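Local atomic coordinates of short-chain dehydrogenase/reductase SDR (Vibrio parahaemolyticus, PDB entry 3GUY), a protein that probably catalyses NAD(P)-dependent oxidation or reduction of a substrate not yet identified, as a member of the short-chain dehydrogenase/reductase family. Residues D[119-133]-D[161-174]. The protein carries 2 engineered substitutions. Residues are numbered along the deposited sequence; the frame is centred on the assembly and turned at random.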
loop_
_atom_site.group_PDB
_atom_site.type_symbol
_atom_site.label_atom_id
_atom_site.label_comp_id
_atom_site.label_asym_id
_atom_site.label_seq_id
_atom_site.Cartn_x
_atom_site.Cartn_y
_atom_site.Cartn_z
ATOM N N LYS D 119 21.906 -11.981 13.607
ATOM C CA LYS D 119 21.602 -11.832 12.179
ATOM C C LYS D 119 22.196 -12.943 11.319
ATOM O O LYS D 119 21.635 -13.281 10.284
ATOM C CB LYS D 119 21.995 -10.451 11.635
ATOM C CG LYS D 119 23.433 -10.081 11.794
ATOM C CD LYS D 119 23.780 -8.790 11.072
ATOM C CE LYS D 119 25.205 -8.308 11.385
ATOM N NZ LYS D 119 25.409 -7.940 12.815
ATOM N N ASP D 120 23.342 -13.490 11.721
ATOM C CA ASP D 120 24.022 -14.544 10.948
ATOM C C ASP D 120 23.627 -15.962 11.445
ATOM O O ASP D 120 24.205 -16.961 11.010
ATOM C CB ASP D 120 25.544 -14.343 11.011
ATOM C CG ASP D 120 26.040 -13.171 10.149
ATOM O OD1 ASP D 120 25.300 -12.683 9.257
ATOM O OD2 ASP D 120 27.206 -12.737 10.343
ATOM N N GLN D 121 22.638 -16.027 12.347
ATOM C CA GLN D 121 22.069 -17.279 12.870
ATOM C C GLN D 121 20.697 -17.540 12.225
ATOM O O GLN D 121 19.967 -16.606 11.936
ATOM C CB GLN D 121 21.852 -17.188 14.383
ATOM C CG GLN D 121 23.107 -16.932 15.219
ATOM C CD GLN D 121 24.053 -18.126 15.264
ATOM O OE1 GLN D 121 23.651 -19.282 15.082
ATOM N NE2 GLN D 121 25.326 -17.844 15.509
ATOM N N PRO D 122 20.337 -18.811 12.012
ATOM C CA PRO D 122 19.011 -19.099 11.428
ATOM C C PRO D 122 17.906 -18.908 12.486
ATOM O O PRO D 122 17.449 -19.850 13.095
ATOM C CB PRO D 122 19.142 -20.554 10.968
ATOM C CG PRO D 122 20.106 -21.171 12.005
ATOM C CD PRO D 122 21.061 -20.038 12.411
ATOM N N VAL D 123 17.529 -17.671 12.740
ATOM C CA VAL D 123 16.476 -17.391 13.713
ATOM C C VAL D 123 15.246 -16.931 12.915
ATOM O O VAL D 123 15.387 -16.330 11.879
ATOM C CB VAL D 123 16.909 -16.322 14.751
ATOM C CG1 VAL D 123 15.775 -16.043 15.772
ATOM C CG2 VAL D 123 18.136 -16.770 15.486
ATOM N N ASN D 124 14.059 -17.302 13.367
ATOM C CA ASN D 124 12.813 -16.839 12.750
ATOM C C ASN D 124 12.247 -15.835 13.715
ATOM O O ASN D 124 11.931 -16.177 14.857
ATOM C CB ASN D 124 11.798 -17.991 12.542
ATOM C CG ASN D 124 12.108 -18.846 11.304
ATOM O OD1 ASN D 124 12.826 -18.411 10.375
ATOM N ND2 ASN D 124 11.568 -20.090 11.292
ATOM N N VAL D 125 12.191 -14.573 13.289
ATOM C CA VAL D 125 11.654 -13.536 14.124
ATOM C C VAL D 125 10.221 -13.296 13.686
ATOM O O VAL D 125 9.979 -12.882 12.570
ATOM C CB VAL D 125 12.515 -12.283 14.014
ATOM C CG1 VAL D 125 11.921 -11.192 14.821
ATOM C CG2 VAL D 125 13.947 -12.630 14.516
ATOM N N VAL D 126 9.285 -13.612 14.551
ATOM C CA VAL D 126 7.890 -13.473 14.245
ATOM C C VAL D 126 7.410 -12.161 14.850
ATOM O O VAL D 126 7.193 -12.046 16.063
ATOM C CB VAL D 126 7.053 -14.633 14.776
ATOM C CG1 VAL D 126 5.554 -14.395 14.450
ATOM C CG2 VAL D 126 7.573 -15.994 14.219
ATOM N N MET D 127 7.181 -11.182 13.984
ATOM C CA MET D 127 6.682 -9.878 14.454
ATOM C C MET D 127 5.152 -9.767 14.366
ATOM O O MET D 127 4.578 -9.676 13.290
ATOM C CB MET D 127 7.383 -8.785 13.670
ATOM C CG MET D 127 8.936 -8.766 13.848
ATOM S SD MET D 127 9.562 -8.250 15.510
ATOM C CE MET D 127 8.604 -6.668 15.509
ATOM N N ILE D 128 4.474 -9.742 15.507
ATOM C CA ILE D 128 3.024 -9.662 15.489
ATOM C C ILE D 128 2.579 -8.205 15.530
ATOM O O ILE D 128 2.945 -7.446 16.447
ATOM C CB ILE D 128 2.378 -10.466 16.600
ATOM C CG1 ILE D 128 2.824 -11.953 16.480
ATOM C CG2 ILE D 128 0.865 -10.328 16.543
ATOM C CD1 ILE D 128 2.329 -12.781 17.576
ATOM N N MET D 129 1.804 -7.816 14.517
ATOM C CA MET D 129 1.386 -6.429 14.386
ATOM C C MET D 129 -0.133 -6.417 14.554
ATOM O O MET D 129 -0.654 -6.842 15.572
ATOM C CB MET D 129 1.896 -5.809 13.038
ATOM C CG MET D 129 3.376 -5.458 13.068
ATOM S SD MET D 129 4.186 -5.155 11.519
ATOM C CE MET D 129 4.237 -6.912 11.012
ATOM N N SER D 130 -0.853 -5.962 13.552
ATOM C CA SER D 130 -2.299 -5.843 13.640
ATOM C C SER D 130 -2.727 -5.504 12.231
ATOM O O SER D 130 -1.892 -5.040 11.406
ATOM C CB SER D 130 -2.703 -4.709 14.593
ATOM O OG SER D 130 -3.963 -4.168 14.223
ATOM N N THR D 131 -3.994 -5.769 11.918
ATOM C CA THR D 131 -4.566 -5.299 10.645
ATOM C C THR D 131 -4.516 -3.773 10.553
ATOM O O THR D 131 -4.454 -3.243 9.441
ATOM C CB THR D 131 -5.967 -5.833 10.389
ATOM O OG1 THR D 131 -6.822 -5.526 11.493
ATOM C CG2 THR D 131 -5.887 -7.374 10.224
ATOM N N ALA D 132 -4.437 -3.094 11.694
ATOM C CA ALA D 132 -4.268 -1.620 11.733
ATOM C C ALA D 132 -2.940 -1.137 11.087
ATOM O O ALA D 132 -2.781 0.044 10.832
ATOM C CB ALA D 132 -4.383 -1.102 13.166
ATOM N N ALA D 133 -1.981 -2.043 10.872
ATOM C CA ALA D 133 -0.712 -1.757 10.202
ATOM C C ALA D 133 -0.873 -1.595 8.711
ATOM O O ALA D 133 -0.025 -1.045 8.052
ATOM C CB ALA D 133 0.354 -2.915 10.516
ATOM N N LEU D 161 18.465 -7.716 5.697
ATOM C CA LEU D 161 18.685 -9.116 5.978
ATOM C C LEU D 161 18.737 -9.987 4.731
ATOM O O LEU D 161 18.842 -11.213 4.837
ATOM C CB LEU D 161 17.640 -9.634 6.945
ATOM C CG LEU D 161 17.684 -9.169 8.403
ATOM C CD1 LEU D 161 16.442 -9.664 9.115
ATOM C CD2 LEU D 161 18.927 -9.662 9.162
ATOM N N LYS D 162 18.720 -9.372 3.560
ATOM C CA LYS D 162 18.917 -10.097 2.318
ATOM C C LYS D 162 20.176 -11.005 2.412
ATOM O O LYS D 162 21.269 -10.552 2.724
ATOM C CB LYS D 162 19.066 -9.114 1.157
ATOM C CG LYS D 162 18.776 -9.694 -0.233
ATOM C CD LYS D 162 18.497 -8.576 -1.271
ATOM C CE LYS D 162 19.786 -8.064 -1.973
ATOM N NZ LYS D 162 19.500 -6.964 -3.004
ATOM N N GLY D 163 19.996 -12.299 2.175
ATOM C CA GLY D 163 21.143 -13.227 2.111
ATOM C C GLY D 163 21.602 -13.709 3.468
ATOM O O GLY D 163 22.554 -14.449 3.559
ATOM N N LYS D 164 20.919 -13.306 4.532
ATOM C CA LYS D 164 21.260 -13.739 5.866
ATOM C C LYS D 164 20.284 -14.799 6.220
ATOM O O LYS D 164 19.257 -14.906 5.565
ATOM C CB LYS D 164 21.219 -12.565 6.853
ATOM C CG LYS D 164 22.255 -11.547 6.475
ATOM C CD LYS D 164 22.908 -10.865 7.669
ATOM C CE LYS D 164 24.071 -10.004 7.202
ATOM N NZ LYS D 164 23.637 -9.006 6.204
ATOM N N PRO D 165 20.626 -15.629 7.204
ATOM C CA PRO D 165 19.765 -16.718 7.591
ATOM C C PRO D 165 18.611 -16.302 8.485
ATOM O O PRO D 165 17.633 -17.037 8.587
ATOM C CB PRO D 165 20.698 -17.648 8.355
ATOM C CG PRO D 165 21.769 -16.785 8.861
ATOM C CD PRO D 165 21.915 -15.646 7.925
ATOM N N MET D 166 18.751 -15.174 9.181
ATOM C CA MET D 166 17.645 -14.654 9.983
ATOM C C MET D 166 16.553 -14.175 8.990
ATOM O O MET D 166 16.847 -13.586 7.986
ATOM C CB MET D 166 18.111 -13.498 10.892
ATOM C CG MET D 166 16.996 -12.844 11.752
ATOM S SD MET D 166 17.567 -11.456 12.829
ATOM C CE MET D 166 17.591 -12.255 14.338
ATOM N N LYS D 167 15.314 -14.448 9.349
ATOM C CA LYS D 167 14.145 -14.089 8.559
ATOM C C LYS D 167 13.128 -13.407 9.450
ATOM O O LYS D 167 13.019 -13.734 10.606
ATOM C CB LYS D 167 13.497 -15.377 8.043
ATOM C CG LYS D 167 13.943 -15.748 6.670
ATOM C CD LYS D 167 13.648 -17.205 6.326
ATOM C CE LYS D 167 12.450 -17.827 7.045
ATOM N NZ LYS D 167 12.917 -19.059 7.753
ATOM N N ILE D 168 12.354 -12.488 8.891
ATOM C CA ILE D 168 11.258 -11.910 9.658
ATOM C C ILE D 168 9.897 -12.360 9.071
ATOM O O ILE D 168 9.660 -12.257 7.882
ATOM C CB ILE D 168 11.340 -10.361 9.682
ATOM C CG1 ILE D 168 12.596 -9.881 10.411
ATOM C CG2 ILE D 168 10.139 -9.776 10.406
ATOM C CD1 ILE D 168 12.862 -8.369 10.230
ATOM N N ILE D 169 9.035 -12.853 9.941
ATOM C CA ILE D 169 7.671 -13.331 9.598
ATOM C C ILE D 169 6.700 -12.283 10.135
ATOM O O ILE D 169 6.810 -11.851 11.285
ATOM C CB ILE D 169 7.323 -14.701 10.237
ATOM C CG1 ILE D 169 8.442 -15.740 9.986
ATOM C CG2 ILE D 169 5.899 -15.238 9.798
ATOM C CD1 ILE D 169 8.831 -15.853 8.628
ATOM N N ALA D 170 5.834 -11.795 9.252
ATOM C CA ALA D 170 4.908 -10.707 9.620
ATOM C C ALA D 170 3.540 -11.299 9.841
ATOM O O ALA D 170 3.035 -12.030 9.021
ATOM C CB ALA D 170 4.863 -9.619 8.527
ATOM N N VAL D 171 2.942 -11.001 10.972
ATOM C CA VAL D 171 1.637 -11.522 11.309
ATOM C C VAL D 171 0.741 -10.339 11.642
ATOM O O VAL D 171 1.160 -9.457 12.407
ATOM C CB VAL D 171 1.711 -12.438 12.558
ATOM C CG1 VAL D 171 0.357 -13.028 12.830
ATOM C CG2 VAL D 171 2.857 -13.516 12.398
ATOM N N TYR D 172 -0.473 -10.338 11.066
ATOM C CA TYR D 172 -1.434 -9.241 11.195
ATOM C C TYR D 172 -2.777 -9.762 11.655
ATOM O O TYR D 172 -3.601 -10.172 10.829
ATOM C CB TYR D 172 -1.630 -8.489 9.870
ATOM C CG TYR D 172 -0.354 -7.983 9.231
ATOM C CD1 TYR D 172 0.175 -6.737 9.556
ATOM C CD2 TYR D 172 0.349 -8.769 8.342
ATOM C CE1 TYR D 172 1.345 -6.269 8.970
ATOM C CE2 TYR D 172 1.557 -8.308 7.742
ATOM C CZ TYR D 172 2.025 -7.050 8.052
ATOM O OH TYR D 172 3.210 -6.637 7.489
ATOM N N PRO D 173 -2.994 -9.808 12.973
ATOM C CA PRO D 173 -4.288 -10.208 13.460
ATOM C C PRO D 173 -5.283 -9.068 13.456
ATOM O O PRO D 173 -4.916 -7.905 13.702
ATOM C CB PRO D 173 -4.028 -10.643 14.895
ATOM C CG PRO D 173 -2.637 -10.334 15.187
ATOM C CD PRO D 173 -1.941 -9.846 14.004
ATOM N N GLY D 174 -6.548 -9.418 13.261
ATOM C CA GLY D 174 -7.636 -8.439 13.373
ATOM C C GLY D 174 -8.804 -9.094 14.063
ATOM O O GLY D 174 -9.040 -10.284 13.893
#
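Strands 124-128 and 167-174 run parallel side by side, their axes 4.6 Å apart at closest and 25° in angle, as neighbours in the Rossmann-fold sheet. They are the two strands of a beta-alpha-beta unit whose crossover contains helix 141-160. The ladder alternates donors: Val125 N donates to Lys167 O, Ile169 N to Val125 O, and the alternation runs on to Met129 N, which hydrogen-bonds to Val171 O at 2.7 Å.

Val125, Val126, Ile128, Ile168, Ile169 and Val171 branch at CB, which favours extended backbone, and their branches fill the buried faces. On one face Val126 CG1 packs 3.5 Å from Val171 CG2, while Ile128 lies alongside Val171. On the other, Met127 CG meets Ile168 CG2; nearer the strand starts, Met166 runs straight as far as SD, with CG anti to the backbone N (chi1 178°), then bends to bring CE 3.7 Å from Val125 CG2. Polar Asn124 and Lys167 suit the partly exposed end: they point the same way, and Lys167 NZ gives a 2.7 Å hydrogen bond to Asn124 OD1, tilted 19° from the carbonyl plane; the same lysine makes a cation-pi contact with Tyr214.

Beyond strand 124-128, Ser130 OG accepts from Ala132 N in an ST turn, and Thr131 N donates to Pro173 O. Tyr172, whose OH has a weak hydrogen bond with Lys151 NZ, forms a Met-aromatic contact: Met129 SD lies oblique to the ring, 5.0 Å from its centroid. Met129 CE also touches Tyr172 CE1, while Ser130 O lies in the ring plane, 3.3 Å from Tyr172 CD1.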